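Local coordinates for apicoplast TIC22, putative (PDB 4E6Z), which serves as an essential chaperone required for protein import into the apicoplast of the malaria parasite Plasmodium falciparum, at residues Glu198-Gln203 with Glu221-Gln226; Lys239-Val244 with Lys253-Val258. All blocks are in the same frame, centred on the assembly; numbering follows the deposited sequence.

Contact 1: Glu198-Gln203 with Glu221-Gln226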
loop_
_atom_site.group_PDB
_atom_site.type_symbol
_atom_site.label_atom_id
_atom_site.label_comp_id
_atom_site.label_asym_id
_atom_site.label_seq_id
_atom_site.Cartn_x
_atom_site.Cartn_y
_atom_site.Cartn_z
ATOM N N GLU A 198 -3.366 -4.750 -19.709
ATOM C CA GLU A 198 -2.873 -4.208 -20.975
ATOM C C GLU A 198 -3.811 -3.214 -21.655
ATOM O O GLU A 198 -3.407 -2.105 -22.013
ATOM C CB GLU A 198 -2.579 -5.353 -21.946
ATOM C CG GLU A 198 -1.491 -6.299 -21.480
ATOM C CD GLU A 198 -0.096 -5.750 -21.709
ATOM O OE1 GLU A 198 0.204 -4.642 -21.213
ATOM O OE2 GLU A 198 0.703 -6.432 -22.386
ATOM N N ASN A 199 -5.059 -3.620 -21.845
ATOM C CA ASN A 199 -5.984 -2.843 -22.663
ATOM C C ASN A 199 -7.019 -2.076 -21.850
ATOM O O ASN A 199 -8.117 -1.799 -22.330
ATOM C CB ASN A 199 -6.675 -3.761 -23.673
ATOM C CG ASN A 199 -5.697 -4.401 -24.643
ATOM O OD1 ASN A 199 -5.107 -3.722 -25.485
ATOM N ND2 ASN A 199 -5.514 -5.712 -24.525
ATOM N N LEU A 200 -6.655 -1.732 -20.620
ATOM C CA LEU A 200 -7.567 -1.060 -19.699
ATOM C C LEU A 200 -7.123 0.376 -19.422
ATOM O O LEU A 200 -5.953 0.630 -19.136
ATOM C CB LEU A 200 -7.659 -1.837 -18.384
ATOM C CG LEU A 200 -8.657 -1.300 -17.360
ATOM C CD1 LEU A 200 -10.072 -1.384 -17.910
ATOM C CD2 LEU A 200 -8.546 -2.065 -16.056
ATOM N N TYR A 201 -8.066 1.309 -19.505
ATOM C CA TYR A 201 -7.771 2.718 -19.274
ATOM C C TYR A 201 -8.795 3.367 -18.346
ATOM O O TYR A 201 -9.853 2.799 -18.070
ATOM C CB TYR A 201 -7.734 3.484 -20.600
ATOM C CG TYR A 201 -6.708 2.976 -21.587
ATOM C CD1 TYR A 201 -5.445 3.549 -21.663
ATOM C CD2 TYR A 201 -7.003 1.923 -22.445
ATOM C CE1 TYR A 201 -4.506 3.087 -22.565
ATOM C CE2 TYR A 201 -6.070 1.453 -23.347
ATOM C CZ TYR A 201 -4.823 2.038 -23.403
ATOM O OH TYR A 201 -3.889 1.575 -24.301
ATOM N N ILE A 202 -8.461 4.558 -17.862
ATOM C CA ILE A 202 -9.410 5.414 -17.160
ATOM C C ILE A 202 -9.131 6.864 -17.532
ATOM O O ILE A 202 -8.002 7.217 -17.871
ATOM C CB ILE A 202 -9.327 5.262 -15.630
ATOM C CG1 ILE A 202 -7.892 5.484 -15.143
ATOM C CG2 ILE A 202 -9.844 3.900 -15.198
ATOM C CD1 ILE A 202 -7.779 5.660 -13.642
ATOM N N GLN A 203 -10.157 7.705 -17.473
ATOM C CA GLN A 203 -9.986 9.107 -17.828
ATOM C C GLN A 203 -9.674 9.984 -16.615
ATOM O O GLN A 203 -10.526 10.205 -15.754
ATOM C CB GLN A 203 -11.205 9.635 -18.599
ATOM C CG GLN A 203 -12.542 9.455 -17.893
ATOM C CD GLN A 203 -13.719 9.896 -18.749
ATOM O OE1 GLN A 203 -13.633 9.928 -19.978
ATOM N NE2 GLN A 203 -14.828 10.235 -18.100
ATOM N N GLU A 221 -12.149 -6.623 -11.166
ATOM C CA GLU A 221 -13.488 -6.062 -11.109
ATOM C C GLU A 221 -13.665 -5.005 -12.191
ATOM O O GLU A 221 -14.735 -4.891 -12.789
ATOM C CB GLU A 221 -13.756 -5.467 -9.727
ATOM C CG GLU A 221 -15.220 -5.445 -9.343
ATOM C CD GLU A 221 -15.431 -5.693 -7.861
ATOM O OE1 GLU A 221 -16.491 -6.248 -7.499
ATOM O OE2 GLU A 221 -14.535 -5.346 -7.062
ATOM N N ALA A 222 -12.607 -4.240 -12.444
ATOM C CA ALA A 222 -12.639 -3.191 -13.459
ATOM C C ALA A 222 -12.606 -3.788 -14.869
ATOM O O ALA A 222 -13.133 -3.206 -15.818
ATOM C CB ALA A 222 -11.483 -2.219 -13.255
ATOM N N ILE A 223 -11.977 -4.951 -14.990
ATOM C CA ILE A 223 -11.923 -5.673 -16.251
ATOM C C ILE A 223 -13.302 -6.209 -16.619
ATOM O O ILE A 223 -13.746 -6.074 -17.756
ATOM C CB ILE A 223 -10.921 -6.840 -16.183
ATOM C CG1 ILE A 223 -9.489 -6.305 -16.153
ATOM C CG2 ILE A 223 -11.111 -7.772 -17.362
ATOM C CD1 ILE A 223 -8.445 -7.355 -15.825
ATOM N N GLU A 224 -13.982 -6.811 -15.647
ATOM C CA GLU A 224 -15.313 -7.361 -15.877
ATOM C C GLU A 224 -16.313 -6.278 -16.262
ATOM O O GLU A 224 -17.203 -6.512 -17.079
ATOM C CB GLU A 224 -15.808 -8.135 -14.652
ATOM C CG GLU A 224 -15.104 -9.465 -14.456
ATOM C CD GLU A 224 -15.073 -10.291 -15.730
ATOM O OE1 GLU A 224 -16.156 -10.691 -16.210
ATOM O OE2 GLU A 224 -13.964 -10.536 -16.254
ATOM N N GLU A 225 -16.169 -5.096 -15.674
ATOM C CA GLU A 225 -17.017 -3.969 -16.040
ATOM C C GLU A 225 -16.793 -3.602 -17.504
ATOM O O GLU A 225 -17.715 -3.175 -18.201
ATOM C CB GLU A 225 -16.718 -2.759 -15.156
ATOM C CG GLU A 225 -17.463 -1.499 -15.568
ATOM C CD GLU A 225 -16.970 -0.263 -14.840
ATOM O OE1 GLU A 225 -17.373 0.856 -15.224
ATOM O OE2 GLU A 225 -16.175 -0.409 -13.886
ATOM N N GLN A 226 -15.558 -3.770 -17.961
ATOM C CA GLN A 226 -15.196 -3.419 -19.324
ATOM C C GLN A 226 -15.668 -4.479 -20.315
ATOM O O GLN A 226 -16.198 -4.153 -21.374
ATOM C CB GLN A 226 -13.685 -3.217 -19.444
ATOM C CG GLN A 226 -13.256 -2.679 -20.790
ATOM C CD GLN A 226 -13.865 -1.328 -21.084
ATOM O OE1 GLN A 226 -14.043 -0.510 -20.182
ATOM N NE2 GLN A 226 -14.185 -1.083 -22.351
#

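Contact 2: Lys239-Val244 with Lys253-Val258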
loop_
_atom_site.group_PDB
_atom_site.type_symbol
_atom_site.label_atom_id
_atom_site.label_comp_id
_atom_site.label_asym_id
_atom_site.label_seq_id
_atom_site.Cartn_x
_atom_site.Cartn_y
_atom_site.Cartn_z
ATOM N N LYS A 239 -0.582 -7.832 -15.514
ATOM C CA LYS A 239 0.845 -7.738 -15.236
ATOM C C LYS A 239 1.120 -7.091 -13.880
ATOM O O LYS A 239 0.314 -6.312 -13.374
ATOM C CB LYS A 239 1.558 -6.980 -16.355
ATOM C CG LYS A 239 1.458 -7.672 -17.703
ATOM C CD LYS A 239 2.270 -6.964 -18.769
ATOM C CE LYS A 239 2.250 -7.754 -20.071
ATOM N NZ LYS A 239 3.015 -7.087 -21.162
ATOM N N VAL A 240 2.266 -7.429 -13.298
ATOM C CA VAL A 240 2.642 -6.911 -11.989
ATOM C C VAL A 240 3.802 -5.933 -12.114
ATOM O O VAL A 240 4.742 -6.163 -12.875
ATOM C CB VAL A 240 3.030 -8.052 -11.023
ATOM C CG1 VAL A 240 3.537 -7.495 -9.695
ATOM C CG2 VAL A 240 1.846 -8.970 -10.794
ATOM N N LEU A 241 3.728 -4.838 -11.370
ATOM C CA LEU A 241 4.804 -3.860 -11.357
ATOM C C LEU A 241 5.257 -3.572 -9.931
ATOM O O LEU A 241 4.539 -3.849 -8.968
ATOM C CB LEU A 241 4.367 -2.566 -12.046
ATOM C CG LEU A 241 4.078 -2.668 -13.546
ATOM C CD1 LEU A 241 3.446 -1.389 -14.058
ATOM C CD2 LEU A 241 5.349 -2.986 -14.318
ATOM N N ASN A 242 6.455 -3.018 -9.803
ATOM C CA ASN A 242 6.987 -2.638 -8.503
ATOM C C ASN A 242 6.693 -1.169 -8.227
ATOM O O ASN A 242 7.272 -0.286 -8.863
ATOM C CB ASN A 242 8.491 -2.903 -8.449
ATOM C CG ASN A 242 9.119 -2.444 -7.146
ATOM O OD1 ASN A 242 8.451 -2.353 -6.115
ATOM N ND2 ASN A 242 10.416 -2.156 -7.187
HETATM N N MSE A 243 5.780 -0.911 -7.292
HETATM C CA MSE A 243 5.336 0.453 -7.002
HETATM C C MSE A 243 6.504 1.419 -6.854
HETATM O O MSE A 243 6.424 2.569 -7.281
HETATM C CB MSE A 243 4.480 0.495 -5.735
HETATM C CG MSE A 243 4.005 1.895 -5.387
HETATM SE SE MSE A 243 3.741 2.166 -3.473
HETATM C CE MSE A 243 5.529 1.696 -2.850
ATOM N N VAL A 244 7.585 0.947 -6.242
ATOM C CA VAL A 244 8.771 1.771 -6.042
ATOM C C VAL A 244 9.368 2.263 -7.360
ATOM O O VAL A 244 9.665 3.449 -7.508
ATOM C CB VAL A 244 9.850 1.023 -5.234
ATOM C CG1 VAL A 244 11.217 1.662 -5.446
ATOM C CG2 VAL A 244 9.477 0.998 -3.757
ATOM N N LYS A 253 3.452 9.886 -15.680
ATOM C CA LYS A 253 2.232 10.643 -15.944
ATOM C C LYS A 253 1.165 9.747 -16.566
ATOM O O LYS A 253 -0.027 10.049 -16.509
ATOM C CB LYS A 253 2.540 11.810 -16.882
ATOM C CG LYS A 253 1.925 13.140 -16.475
ATOM C CD LYS A 253 2.345 14.238 -17.443
ATOM C CE LYS A 253 1.834 15.600 -17.006
ATOM N NZ LYS A 253 0.357 15.607 -16.824
ATOM N N LYS A 254 1.608 8.642 -17.153
ATOM C CA LYS A 254 0.729 7.730 -17.874
ATOM C C LYS A 254 0.006 6.749 -16.952
ATOM O O LYS A 254 -0.800 5.937 -17.410
ATOM C CB LYS A 254 1.533 6.967 -18.930
ATOM C CG LYS A 254 2.828 6.371 -18.396
ATOM C CD LYS A 254 3.793 6.019 -19.518
ATOM C CE LYS A 254 5.105 5.479 -18.963
ATOM N NZ LYS A 254 6.113 5.220 -20.032
ATOM N N PHE A 255 0.291 6.828 -15.656
ATOM C CA PHE A 255 -0.307 5.914 -14.685
ATOM C C PHE A 255 -1.167 6.627 -13.647
ATOM O O PHE A 255 -0.884 7.760 -13.251
ATOM C CB PHE A 255 0.774 5.096 -13.970
ATOM C CG PHE A 255 1.380 4.018 -14.817
ATOM C CD1 PHE A 255 0.688 2.846 -15.071
ATOM C CD2 PHE A 255 2.648 4.170 -15.353
ATOM C CE1 PHE A 255 1.243 1.847 -15.854
ATOM C CE2 PHE A 255 3.211 3.173 -16.135
ATOM C CZ PHE A 255 2.507 2.010 -16.386
ATOM N N GLY A 256 -2.221 5.948 -13.209
ATOM C CA GLY A 256 -3.033 6.413 -12.101
ATOM C C GLY A 256 -3.130 5.337 -11.034
ATOM O O GLY A 256 -3.365 4.171 -11.344
ATOM N N PHE A 257 -2.938 5.725 -9.777
ATOM C CA PHE A 257 -3.012 4.776 -8.669
ATOM C C PHE A 257 -4.443 4.568 -8.195
ATOM O O PHE A 257 -5.162 5.528 -7.918
ATOM C CB PHE A 257 -2.141 5.235 -7.494
ATOM C CG PHE A 257 -0.676 4.970 -7.686
ATOM C CD1 PHE A 257 -0.193 3.671 -7.715
ATOM C CD2 PHE A 257 0.220 6.018 -7.822
ATOM C CE1 PHE A 257 1.157 3.421 -7.891
ATOM C CE2 PHE A 257 1.570 5.773 -7.997
ATOM C CZ PHE A 257 2.040 4.474 -8.032
ATOM N N VAL A 258 -4.854 3.308 -8.108
ATOM C CA VAL A 258 -6.139 2.967 -7.515
ATOM C C VAL A 258 -5.928 2.215 -6.201
ATOM O O VAL A 258 -5.577 1.035 -6.201
ATOM C CB VAL A 258 -7.007 2.111 -8.457
ATOM C CG1 VAL A 258 -8.344 1.799 -7.796
ATOM C CG2 VAL A 258 -7.214 2.815 -9.807
#

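Contact 1: Glu198-Gln203 with Glu221-Gln226
Leu200 meets Gln226 at the aliphatic root of its side chain and not at the flat carboxamide: Leu200 CD1 lies 4.3 Å from Gln226 CB, and neither face nor edge of the amide is used across this contact. The other flat group nearby is a peptide of the helix, whose oxygen, Ala222 O, is 4.1 Å from Leu200 CD1, a van der Waals approach of a methyl to a carbonyl. With CG anti to the backbone N (chi1 -176°), Leu200 reaches out to the helix and splits its two methyls over it. Leu200 CD2 lies 4.1 Å from Ala222 CB and 4.3 Å from Ile223 CG1, while CD1 sits between the carbonyl of Ala222 and the CB of Gln226, one turn later. One buried leucine thus fits against three residues of a single helical surface, by van der Waals contact alone. The closest CA atoms of the two segments, those of Leu200 and Ile223, are 7.2 Å apart. Helix 216-227 thereby packs beside the broken part of strand 193-203. Ala222 also touches Phe213 of strand 208-213, Ile223 and Gln226 lean on Tyr236 in the following loop, and Ile202 resumes strand pairing with Ile209.

Contact 2: Lys239-Val244 with Lys253-Val258
Leu241 and Phe255, with Met243 and Phe257, make the two apolar meetings that join residues 239-244 to 253-258. In the first, a leucine methyl approaches the far end of a phenyl ring obliquely, Leu241 CD1 lying 4.2 Å from Phe255 CZ. In the second the toucher is a methylene: Met243 CG lies 4.1 Å from CE1 and 4.2 Å from CZ of Phe257, again at a slant to the ring. The side chains of Met243 and Phe257 cross at about a right angle. Met243, present as selenomethionine, holds CG anti to its own backbone nitrogen (chi1 180°), then bends at chi3 (57°), and its selenium end leads away from the other segment. Phe257 keeps CG anti to its carbonyl carbon (chi1 -78°), and it is the CE1-CZ side of its ring that meets Met243.

Polar bonding stays within a segment or goes to other parts of the chain. Asn242 stands at the N-cap of helix 243-247, where its OD1 accepts weakly from Val244 N at 3.4 Å; the same oxygen has a weak bond from Tyr192 N. Phe255 O accepts from Lys73 NZ.

Leu246 touches both Leu241 and Phe255, and Leu212 touches both phenylalanines, so the two pairs belong to a wider hydrophobic layer. The chemistry is that of partly buried apolar packing of strand 238-242 and the turn after it against strand 255-258: dispersion and exclusion of water draw the side chains together, while backbone bonds of Leu241 to Val194 and of Gly256 to Ile210 join the two strands to their neighbours in the four-stranded sheet.

Contacts 1 and 2 have centres 14 Å apart on the same side of the chain's centre and share one mixed four-stranded sheet. They come in series along the chain: contact 1 sets helix 216-227 against the interruption in strand 193-203, and the next strand, 238-242, opens contact 2 before the chain crosses to 255-258 at the opposite edge. Strands 193-203 and 238-242 are neighbours, and a salt bridge joins the contacts directly, Glu198 OE2 to Lys239 NZ at 2.7 Å. Contact 1 thus packs a helix beside one end of the sheet, and contact 2 brings together side chains from the two outer strands and from the turn after one of them; both are structural parts of the Tic22-like fold.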